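Local coordinates for protein mRNA interferase toxin YafQ (Escherichia coli, PDB 4MMG) that cleaves mRNA on the ribosome at in-frame lysine codons, halting translation elongation as the toxin of a type II toxin-antitoxin pair, at residues R7-S12 with L82-T87; K27-L32 with P69-I74; G61-H66 with L73-T78. The protein carries 1 engineered substitution. All blocks are in the same frame, centred on the assembly; numbering follows the deposited sequence.

Contact 1. Residues R7-S12 with L82-T87; sequences RDIEYS and LRFERT. With SO4 (sulfate ion), chain E.
E10 and F84 join the two strands at the parallel edge of the mixed sheet of this RelE-family toxin, where the N-terminal strand 8-11 lies alongside strand 81-88 and the remaining pairings are antiparallel. The close-packed part is the backbone. E10 uses both its backbone N and its backbone O on the neighbour. E10 N donates to L82 O at 2.7 Å, and E10 O accepts from F84 N at 2.8 Å. S12 N then reaches F84 O at 3.0 Å along a nearly straight line. On the face carrying I9, Y11, L82 and F84, the tyrosine and phenylalanine rings point the same way with planes 26° apart but slid so far that they barely overlap; Y11 CE2 and F84 CD2 meet at 3.4 Å, while I9 CG2 comes to the edge of the F84 ring. M36 of helix 29-40 touches both side chains. L82, F84 and S12 are buried, whereas the outer side chains I9 and Y11 are exposed.

The opposite face is polar and partly exposed. There R83 is extended as far as NE, with CG anti to the backbone N (chi1 177°), and its guanidinium stands almost perpendicular to the E10 carboxylate. R83 NH1 meets E10 OE1 on the anti side at 2.9 Å, R83 NE bridges to E85 OE1, and R83 NH2 donates to O2 of a sulfate probably taken from the crystallisation liquor. S12, whose CA lies over one face of the R83 guanidinium, is the N-cap of helix 13-24: its side chain pairs with Y15 N, and S12 OG donates to E85 O at 2.7 Å.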
loop_
_atom_site.group_PDB
_atom_site.type_symbol
_atom_site.label_atom_id
_atom_site.label_comp_id
_atom_site.label_asym_id
_atom_site.label_seq_id
_atom_site.Cartn_x
_atom_site.Cartn_y
_atom_site.Cartn_z
ATOM N N ARG A 7 0.670 5.543 16.995
ATOM C CA ARG A 7 0.840 5.530 15.544
ATOM C C ARG A 7 -0.422 6.044 14.862
ATOM O O ARG A 7 -1.534 5.659 15.221
ATOM C CB ARG A 7 1.170 4.117 15.053
ATOM C CG ARG A 7 1.319 3.994 13.538
ATOM C CD ARG A 7 1.471 2.533 13.099
ATOM N NE ARG A 7 2.795 1.988 13.398
ATOM C CZ ARG A 7 3.075 0.689 13.512
ATOM N NH1 ARG A 7 2.121 -0.231 13.360
ATOM N NH2 ARG A 7 4.315 0.308 13.784
ATOM N N ASP A 8 -0.244 6.915 13.877
ATOM C CA ASP A 8 -1.380 7.487 13.171
ATOM C C ASP A 8 -1.709 6.713 11.894
ATOM O O ASP A 8 -1.086 5.700 11.591
ATOM C CB ASP A 8 -1.150 8.979 12.886
ATOM C CG ASP A 8 -0.227 9.243 11.698
ATOM O OD1 ASP A 8 0.330 8.306 11.085
ATOM O OD2 ASP A 8 -0.051 10.432 11.366
ATOM N N ILE A 9 -2.696 7.176 11.148
ATOM C CA ILE A 9 -2.972 6.605 9.838
ATOM C C ILE A 9 -3.015 7.767 8.881
ATOM O O ILE A 9 -3.696 8.761 9.149
ATOM C CB ILE A 9 -4.322 5.880 9.779
ATOM C CG1 ILE A 9 -4.391 4.765 10.825
ATOM C CG2 ILE A 9 -4.531 5.281 8.393
ATOM C CD1 ILE A 9 -5.773 4.168 10.965
ATOM N N GLU A 10 -2.285 7.662 7.776
ATOM C CA GLU A 10 -2.234 8.745 6.800
ATOM C C GLU A 10 -2.498 8.230 5.391
ATOM O O GLU A 10 -2.180 7.083 5.061
ATOM C CB GLU A 10 -0.873 9.446 6.829
ATOM C CG GLU A 10 -0.450 9.930 8.207
ATOM C CD GLU A 10 0.908 10.604 8.198
ATOM O OE1 GLU A 10 1.535 10.711 7.118
ATOM O OE2 GLU A 10 1.353 11.035 9.281
ATOM N N TYR A 11 -3.074 9.098 4.566
ATOM C CA TYR A 11 -3.318 8.801 3.163
ATOM C C TYR A 11 -2.793 9.963 2.347
ATOM O O TYR A 11 -3.253 11.093 2.521
ATOM C CB TYR A 11 -4.819 8.641 2.897
ATOM C CG TYR A 11 -5.484 7.561 3.711
ATOM C CD1 TYR A 11 -5.911 7.803 5.010
ATOM C CD2 TYR A 11 -5.673 6.294 3.186
ATOM C CE1 TYR A 11 -6.512 6.810 5.760
ATOM C CE2 TYR A 11 -6.270 5.299 3.927
ATOM C CZ TYR A 11 -6.693 5.562 5.208
ATOM O OH TYR A 11 -7.288 4.561 5.946
ATOM N N SER A 12 -1.832 9.721 1.460
ATOM C CA SER A 12 -1.363 10.799 0.599
ATOM C C SER A 12 -2.496 11.252 -0.315
ATOM O O SER A 12 -3.445 10.498 -0.575
ATOM C CB SER A 12 -0.191 10.338 -0.254
ATOM O OG SER A 12 -0.664 9.475 -1.267
ATOM N N LEU A 82 1.579 5.174 9.912
ATOM C CA LEU A 82 1.302 4.296 8.784
ATOM C C LEU A 82 0.761 5.204 7.699
ATOM O O LEU A 82 -0.252 5.868 7.899
ATOM C CB LEU A 82 0.256 3.250 9.152
ATOM C CG LEU A 82 -0.444 2.516 8.000
ATOM C CD1 LEU A 82 0.539 1.716 7.147
ATOM C CD2 LEU A 82 -1.535 1.600 8.552
ATOM N N ARG A 83 1.439 5.252 6.561
ATOM C CA ARG A 83 1.016 6.136 5.480
ATOM C C ARG A 83 0.791 5.352 4.189
ATOM O O ARG A 83 1.711 4.733 3.649
ATOM C CB ARG A 83 2.048 7.244 5.254
ATOM C CG ARG A 83 1.727 8.181 4.103
ATOM C CD ARG A 83 2.731 9.330 4.071
ATOM N NE ARG A 83 2.427 10.307 3.033
ATOM C CZ ARG A 83 1.697 11.405 3.228
ATOM N NH1 ARG A 83 1.189 11.669 4.428
ATOM N NH2 ARG A 83 1.473 12.241 2.220
ATOM N N PHE A 84 -0.449 5.364 3.713
ATOM C CA PHE A 84 -0.771 4.779 2.418
ATOM C C PHE A 84 -0.379 5.767 1.326
ATOM O O PHE A 84 -0.918 6.873 1.255
ATOM C CB PHE A 84 -2.253 4.416 2.373
ATOM C CG PHE A 84 -2.625 3.360 3.369
ATOM C CD1 PHE A 84 -2.272 2.039 3.155
ATOM C CD2 PHE A 84 -3.298 3.691 4.532
ATOM C CE1 PHE A 84 -2.599 1.059 4.073
ATOM C CE2 PHE A 84 -3.630 2.723 5.462
ATOM C CZ PHE A 84 -3.282 1.397 5.230
ATOM N N GLU A 85 0.570 5.376 0.479
ATOM C CA GLU A 85 1.217 6.324 -0.429
ATOM C C GLU A 85 0.738 6.273 -1.877
ATOM O O GLU A 85 0.375 7.307 -2.443
ATOM C CB GLU A 85 2.736 6.163 -0.359
ATOM C CG GLU A 85 3.502 7.244 -1.080
ATOM C CD GLU A 85 3.370 8.610 -0.425
ATOM O OE1 GLU A 85 2.995 8.695 0.764
ATOM O OE2 GLU A 85 3.654 9.621 -1.116
ATOM N N ARG A 86 0.780 5.091 -2.487
ATOM C CA ARG A 86 0.282 4.896 -3.848
ATOM C C ARG A 86 -0.269 3.493 -4.001
ATOM O O ARG A 86 0.106 2.584 -3.254
ATOM C CB ARG A 86 1.393 5.094 -4.892
ATOM C CG ARG A 86 1.822 6.541 -5.100
ATOM C CD ARG A 86 2.145 6.823 -6.557
ATOM N NE ARG A 86 0.969 6.686 -7.416
ATOM C CZ ARG A 86 1.005 6.736 -8.744
ATOM N NH1 ARG A 86 2.159 6.904 -9.373
ATOM N NH2 ARG A 86 -0.111 6.592 -9.442
ATOM N N THR A 87 -1.153 3.318 -4.973
ATOM C CA THR A 87 -1.549 1.978 -5.387
ATOM C C THR A 87 -1.829 1.942 -6.886
ATOM O O THR A 87 -2.341 2.909 -7.455
ATOM C CB THR A 87 -2.741 1.435 -4.554
ATOM O OG1 THR A 87 -2.921 0.045 -4.834
ATOM C CG2 THR A 87 -4.029 2.178 -4.871
HETATM S S SO4 E . 3.433 13.222 -0.597
HETATM O O1 SO4 E . 4.158 12.974 -1.841
HETATM O O2 SO4 E . 3.288 11.971 0.151
HETATM O O3 SO4 E . 2.120 13.778 -0.922
HETATM O O4 SO4 E . 4.178 14.176 0.216
#

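Contact 2. Residues K27-L32 with P69-I74; sequences KDMNKL and PDWILI
With chi1 at -175°, W71 swings its indole off strand 71-77 toward the start of helix 29-40. K27 answers with a chain folded at chi2 and chi3 (-58° and -61°), so that it slides along the indole in the opposite direction and touches one face twice. Its CB sits 3.9 Å from the centroid of the six-membered ring of W71 as a CH-pi contact, and K27 CE lies 3.5 Å from W71 CE3. The far rim of the indole meets the helix start: D28 O approaches the ring edge, 3.3 Å from W71 CZ3, while also accepting K31 N in the first turn. L32 CB comes obliquely to W71 CZ2 at 3.6 Å, and M29 SD makes an oblique Met-aromatic contact. Lying along the ring, K27 delivers its ammonium to E68 in a salt bridge, with a weak link to a water that donates to D70 O.

The indole thus fills the angle between the sheet and the N-terminal end of helix 29-40. M29 also packs on A22 and Q23 of helix 13-24, L32 and L73 both touch Y15 of that helix, and W71 NE1 bonds weakly to T87 on strand 81-88.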
loop_
_atom_site.group_PDB
_atom_site.type_symbol
_atom_site.label_atom_id
_atom_site.label_comp_id
_atom_site.label_asym_id
_atom_site.label_seq_id
_atom_site.Cartn_x
_atom_site.Cartn_y
_atom_site.Cartn_z
ATOM N N LYS A 27 -11.072 -2.994 -10.397
ATOM C CA LYS A 27 -10.299 -3.843 -9.495
ATOM C C LYS A 27 -11.172 -4.324 -8.332
ATOM O O LYS A 27 -12.148 -3.661 -7.950
ATOM C CB LYS A 27 -9.068 -3.101 -8.957
ATOM C CG LYS A 27 -8.124 -2.555 -10.030
ATOM C CD LYS A 27 -7.608 -3.648 -10.964
ATOM C CE LYS A 27 -6.822 -4.681 -10.199
ATOM N NZ LYS A 27 -6.170 -5.664 -11.111
ATOM N N ASP A 28 -10.814 -5.473 -7.773
ATOM C CA ASP A 28 -11.517 -6.010 -6.609
ATOM C C ASP A 28 -11.087 -5.252 -5.356
ATOM O O ASP A 28 -10.081 -5.588 -4.717
ATOM C CB ASP A 28 -11.206 -7.498 -6.462
ATOM C CG ASP A 28 -11.967 -8.150 -5.330
ATOM O OD1 ASP A 28 -12.613 -7.435 -4.537
ATOM O OD2 ASP A 28 -11.907 -9.397 -5.232
ATOM N N MET A 29 -11.861 -4.235 -4.991
ATOM C CA MET A 29 -11.443 -3.320 -3.940
ATOM C C MET A 29 -11.386 -3.990 -2.574
ATOM O O MET A 29 -10.620 -3.570 -1.697
ATOM C CB MET A 29 -12.331 -2.072 -3.922
ATOM C CG MET A 29 -12.364 -1.328 -5.253
ATOM S SD MET A 29 -10.734 -0.883 -5.873
ATOM C CE MET A 29 -10.222 0.337 -4.659
ATOM N N ASN A 30 -12.168 -5.050 -2.397
ATOM C CA ASN A 30 -12.102 -5.795 -1.149
ATOM C C ASN A 30 -10.704 -6.351 -0.863
ATOM O O ASN A 30 -10.304 -6.440 0.295
ATOM C CB ASN A 30 -13.150 -6.916 -1.112
ATOM C CG ASN A 30 -14.552 -6.397 -0.830
ATOM O OD1 ASN A 30 -14.730 -5.291 -0.329
ATOM N ND2 ASN A 30 -15.556 -7.209 -1.146
ATOM N N LYS A 31 -9.947 -6.687 -1.906
ATOM C CA LYS A 31 -8.595 -7.206 -1.696
ATOM C C LYS A 31 -7.670 -6.130 -1.134
ATOM O O LYS A 31 -6.844 -6.389 -0.259
ATOM C CB LYS A 31 -8.018 -7.770 -2.995
ATOM C CG LYS A 31 -8.741 -9.002 -3.526
ATOM C CD LYS A 31 -7.958 -9.601 -4.689
ATOM C CE LYS A 31 -8.575 -10.892 -5.189
ATOM N NZ LYS A 31 -7.687 -11.538 -6.202
ATOM N N LEU A 32 -7.813 -4.907 -1.633
ATOM C CA LEU A 32 -6.995 -3.814 -1.132
ATOM C C LEU A 32 -7.424 -3.455 0.288
ATOM O O LEU A 32 -6.585 -3.213 1.162
ATOM C CB LEU A 32 -7.117 -2.596 -2.046
ATOM C CG LEU A 32 -6.403 -1.339 -1.552
ATOM C CD1 LEU A 32 -4.906 -1.574 -1.482
ATOM C CD2 LEU A 32 -6.737 -0.143 -2.429
ATOM N N PRO A 69 -0.692 -9.880 -8.742
ATOM C CA PRO A 69 0.628 -9.830 -9.385
ATOM C C PRO A 69 0.984 -8.478 -10.017
ATOM O O PRO A 69 2.160 -8.110 -10.021
ATOM C CB PRO A 69 0.525 -10.916 -10.456
ATOM C CG PRO A 69 -0.383 -11.921 -9.839
ATOM C CD PRO A 69 -1.433 -11.097 -9.126
ATOM N N ASP A 70 -0.002 -7.749 -10.528
ATOM C CA ASP A 70 0.266 -6.410 -11.058
ATOM C C ASP A 70 -0.612 -5.355 -10.396
ATOM O O ASP A 70 -1.072 -4.412 -11.043
ATOM C CB ASP A 70 0.113 -6.376 -12.585
ATOM C CG ASP A 70 0.689 -5.108 -13.213
ATOM O OD1 ASP A 70 1.701 -4.574 -12.692
ATOM O OD2 ASP A 70 0.130 -4.637 -14.232
ATOM N N TRP A 71 -0.830 -5.508 -9.094
ATOM C CA TRP A 71 -1.483 -4.471 -8.306
ATOM C C TRP A 71 -0.708 -4.340 -7.012
ATOM O O TRP A 71 -0.727 -5.245 -6.171
ATOM C CB TRP A 71 -2.932 -4.843 -8.020
ATOM C CG TRP A 71 -3.732 -3.777 -7.305
ATOM C CD1 TRP A 71 -3.341 -2.500 -7.014
ATOM C CD2 TRP A 71 -5.074 -3.906 -6.814
ATOM N NE1 TRP A 71 -4.363 -1.823 -6.373
ATOM C CE2 TRP A 71 -5.434 -2.668 -6.239
ATOM C CE3 TRP A 71 -6.006 -4.949 -6.808
ATOM C CZ2 TRP A 71 -6.683 -2.452 -5.658
ATOM C CZ3 TRP A 71 -7.250 -4.733 -6.225
ATOM C CH2 TRP A 71 -7.576 -3.493 -5.662
ATOM N N ILE A 72 -0.017 -3.212 -6.875
ATOM C CA ILE A 72 0.915 -2.947 -5.785
ATOM C C ILE A 72 0.341 -1.901 -4.850
ATOM O O ILE A 72 -0.333 -0.968 -5.303
ATOM C CB ILE A 72 2.211 -2.345 -6.348
ATOM C CG1 ILE A 72 2.772 -3.213 -7.458
ATOM C CG2 ILE A 72 3.250 -2.122 -5.238
ATOM C CD1 ILE A 72 3.276 -4.461 -6.945
ATOM N N LEU A 73 0.625 -2.051 -3.559
ATOM C CA LEU A 73 0.426 -0.994 -2.575
ATOM C C LEU A 73 1.792 -0.530 -2.090
ATOM O O LEU A 73 2.592 -1.349 -1.625
ATOM C CB LEU A 73 -0.381 -1.507 -1.387
ATOM C CG LEU A 73 -0.422 -0.542 -0.194
ATOM C CD1 LEU A 73 -1.227 0.689 -0.542
ATOM C CD2 LEU A 73 -0.976 -1.198 1.069
ATOM N N ILE A 74 2.066 0.770 -2.217
ATOM C CA ILE A 74 3.257 1.377 -1.635
ATOM C C ILE A 74 2.817 2.137 -0.384
ATOM O O ILE A 74 1.895 2.971 -0.422
ATOM C CB ILE A 74 3.969 2.346 -2.600
ATOM C CG1 ILE A 74 4.537 1.592 -3.802
ATOM C CG2 ILE A 74 5.086 3.083 -1.877
ATOM C CD1 ILE A 74 5.143 2.509 -4.862
HETATM O O HOH W 1 -3.695 -3.521 -11.424
#

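Contact 3. Residues G61-H66 with L73-T78; sequences GYRDAH and LIYKLT
R63 CB lies over the ring of Y75, and K76 CE over the ring of Y62, two aliphatic-on-aromatic pairs on the antiparallel hairpin formed by strands 63-66 and 71-77. In the first, R63 CB is 3.9 Å from the Y75 ring centroid and off toward the rim; the chain then bends at chi3 (67°), turning the guanidinium 58° from the ring plane, with Y75 OH at the guanidinium edge. In the second, K76 CE stands almost squarely over the centre of the Y62 ring at 4.0 Å, and K76 NZ lies off-centre at 4.5 Å from the same centroid in a cation-pi contact. A water joins Y62 OH to K76 NZ, the lysine link being weak. W59 meets Y62 edge-to-face.

Backbone bonds fix this register. R63 and Y75 form a hydrogen-bonded pair, with R63 N to Y75 O at 2.7 Å; A65 and L73 form the next, with L73 N to A65 O at 2.8 Å and nearly straight. Between them D64 and I74 are a non-hydrogen-bonded pair, where I74 CA makes a CA-H...O contact with R63 O. R63 CB and K76 CE thus each cover an aromatic face, while the D52 carboxylate, salt-bridged to R63 NE and hydrogen-bonded to Y75 OH, holds those two side chains together, the direct bond from R63 NE to Y75 OH being weak.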
loop_
_atom_site.group_PDB
_atom_site.type_symbol
_atom_site.label_atom_id
_atom_site.label_comp_id
_atom_site.label_asym_id
_atom_site.label_seq_id
_atom_site.Cartn_x
_atom_site.Cartn_y
_atom_site.Cartn_z
ATOM N N GLY A 61 12.636 4.165 2.011
ATOM C CA GLY A 61 11.858 4.472 3.201
ATOM C C GLY A 61 10.446 3.906 3.167
ATOM O O GLY A 61 9.769 3.860 4.199
ATOM N N TYR A 62 10.002 3.491 1.983
ATOM C CA TYR A 62 8.671 2.906 1.796
ATOM C C TYR A 62 8.752 1.389 1.616
ATOM O O TYR A 62 9.850 0.823 1.500
ATOM C CB TYR A 62 7.983 3.534 0.579
ATOM C CG TYR A 62 7.616 4.996 0.738
ATOM C CD1 TYR A 62 8.534 5.998 0.465
ATOM C CD2 TYR A 62 6.344 5.367 1.154
ATOM C CE1 TYR A 62 8.192 7.336 0.596
ATOM C CE2 TYR A 62 5.990 6.695 1.294
ATOM C CZ TYR A 62 6.921 7.677 1.017
ATOM O OH TYR A 62 6.564 9.003 1.151
ATOM N N ARG A 63 7.583 0.746 1.582
ATOM C CA ARG A 63 7.465 -0.699 1.388
ATOM C C ARG A 63 6.477 -0.998 0.263
ATOM O O ARG A 63 5.665 -0.141 -0.099
ATOM C CB ARG A 63 6.995 -1.395 2.663
ATOM C CG ARG A 63 7.861 -1.115 3.880
ATOM C CD ARG A 63 7.436 -1.948 5.087
ATOM N NE ARG A 63 7.689 -3.377 4.889
ATOM C CZ ARG A 63 8.876 -3.951 5.070
ATOM N NH1 ARG A 63 9.918 -3.218 5.453
ATOM N NH2 ARG A 63 9.029 -5.252 4.862
ATOM N N ASP A 64 6.565 -2.219 -0.260
ATOM C CA ASP A 64 5.837 -2.683 -1.435
ATOM C C ASP A 64 5.140 -3.984 -1.051
ATOM O O ASP A 64 5.812 -4.968 -0.712
ATOM C CB ASP A 64 6.866 -2.961 -2.551
ATOM C CG ASP A 64 6.255 -3.470 -3.855
ATOM O OD1 ASP A 64 5.295 -4.269 -3.865
ATOM O OD2 ASP A 64 6.808 -3.104 -4.915
ATOM N N ALA A 65 3.807 -3.999 -1.083
ATOM C CA ALA A 65 3.059 -5.253 -0.944
ATOM C C ALA A 65 2.240 -5.498 -2.203
ATOM O O ALA A 65 1.683 -4.558 -2.775
ATOM C CB ALA A 65 2.147 -5.211 0.278
ATOM N N HIS A 66 2.162 -6.751 -2.640
ATOM C CA HIS A 66 1.380 -7.079 -3.826
ATOM C C HIS A 66 -0.037 -7.471 -3.439
ATOM O O HIS A 66 -0.238 -8.470 -2.739
ATOM C CB HIS A 66 2.026 -8.234 -4.597
ATOM C CG HIS A 66 3.097 -7.812 -5.555
ATOM N ND1 HIS A 66 4.336 -7.364 -5.144
ATOM C CD2 HIS A 66 3.122 -7.796 -6.910
ATOM C CE1 HIS A 66 5.076 -7.094 -6.205
ATOM N NE2 HIS A 66 4.362 -7.340 -7.288
ATOM N N LEU A 73 0.625 -2.051 -3.559
ATOM C CA LEU A 73 0.426 -0.994 -2.575
ATOM C C LEU A 73 1.792 -0.530 -2.090
ATOM O O LEU A 73 2.592 -1.349 -1.625
ATOM C CB LEU A 73 -0.381 -1.507 -1.387
ATOM C CG LEU A 73 -0.422 -0.542 -0.194
ATOM C CD1 LEU A 73 -1.227 0.689 -0.542
ATOM C CD2 LEU A 73 -0.976 -1.198 1.069
ATOM N N ILE A 74 2.066 0.770 -2.217
ATOM C CA ILE A 74 3.257 1.377 -1.635
ATOM C C ILE A 74 2.817 2.137 -0.384
ATOM O O ILE A 74 1.895 2.971 -0.422
ATOM C CB ILE A 74 3.969 2.346 -2.600
ATOM C CG1 ILE A 74 4.537 1.592 -3.802
ATOM C CG2 ILE A 74 5.086 3.083 -1.877
ATOM C CD1 ILE A 74 5.143 2.509 -4.862
ATOM N N TYR A 75 3.459 1.829 0.733
ATOM C CA TYR A 75 3.108 2.439 2.011
ATOM C C TYR A 75 4.371 2.663 2.850
ATOM O O TYR A 75 5.424 2.077 2.583
ATOM C CB TYR A 75 2.084 1.568 2.764
ATOM C CG TYR A 75 2.667 0.258 3.233
ATOM C CD1 TYR A 75 2.788 -0.820 2.368
ATOM C CD2 TYR A 75 3.129 0.115 4.534
ATOM C CE1 TYR A 75 3.344 -2.020 2.790
ATOM C CE2 TYR A 75 3.685 -1.062 4.966
ATOM C CZ TYR A 75 3.798 -2.124 4.093
ATOM O OH TYR A 75 4.360 -3.293 4.546
ATOM N N LYS A 76 4.267 3.511 3.868
ATOM C CA LYS A 76 5.361 3.702 4.808
ATOM C C LYS A 76 4.882 3.283 6.184
ATOM O O LYS A 76 3.743 3.568 6.557
ATOM C CB LYS A 76 5.834 5.160 4.817
ATOM C CG LYS A 76 6.848 5.462 5.923
ATOM C CD LYS A 76 7.394 6.875 5.817
ATOM C CE LYS A 76 8.396 7.001 4.689
ATOM N NZ LYS A 76 8.889 8.403 4.567
ATOM N N LEU A 77 5.733 2.578 6.921
ATOM C CA LEU A 77 5.392 2.165 8.275
ATOM C C LEU A 77 6.560 2.407 9.223
ATOM O O LEU A 77 7.637 1.817 9.072
ATOM C CB LEU A 77 4.975 0.691 8.316
ATOM C CG LEU A 77 4.539 0.173 9.687
ATOM C CD1 LEU A 77 3.248 0.837 10.113
ATOM C CD2 LEU A 77 4.373 -1.332 9.629
ATOM N N THR A 78 6.343 3.304 10.180
ATOM C CA THR A 78 7.286 3.504 11.275
ATOM C C THR A 78 6.544 3.324 12.596
ATOM O O THR A 78 5.352 2.999 12.610
ATOM C CB THR A 78 7.904 4.908 11.234
ATOM O OG1 THR A 78 6.916 5.873 11.617
ATOM C CG2 THR A 78 8.432 5.229 9.841
HETATM O O HOH W 2 8.266 1.937 5.634
HETATM O O HOH W 3 5.924 9.740 3.901
#

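All three contacts meet on one mixed sheet. Strand 81-88 of contact 1 is hydrogen-bonded to strand 71-77, which contacts 2 and 3 share through L73 and I74: R83 O pairs with K76 N at 2.8 Å and R86 O with I74 N at 2.9 Å. Contacts 2 and 3 are nested within the loop that contact 1 closes. Between side chains, Q90, an engineered residue at the inferred proton-donor position, is about 6 Å from D64 of contact 3 and about 9 Å from W71 of contact 2, whereas contact 1 lies away from it. The D64 side chain is also about 4 Å from a sulfate other than that of contact 1, probably from the crystallisation liquor.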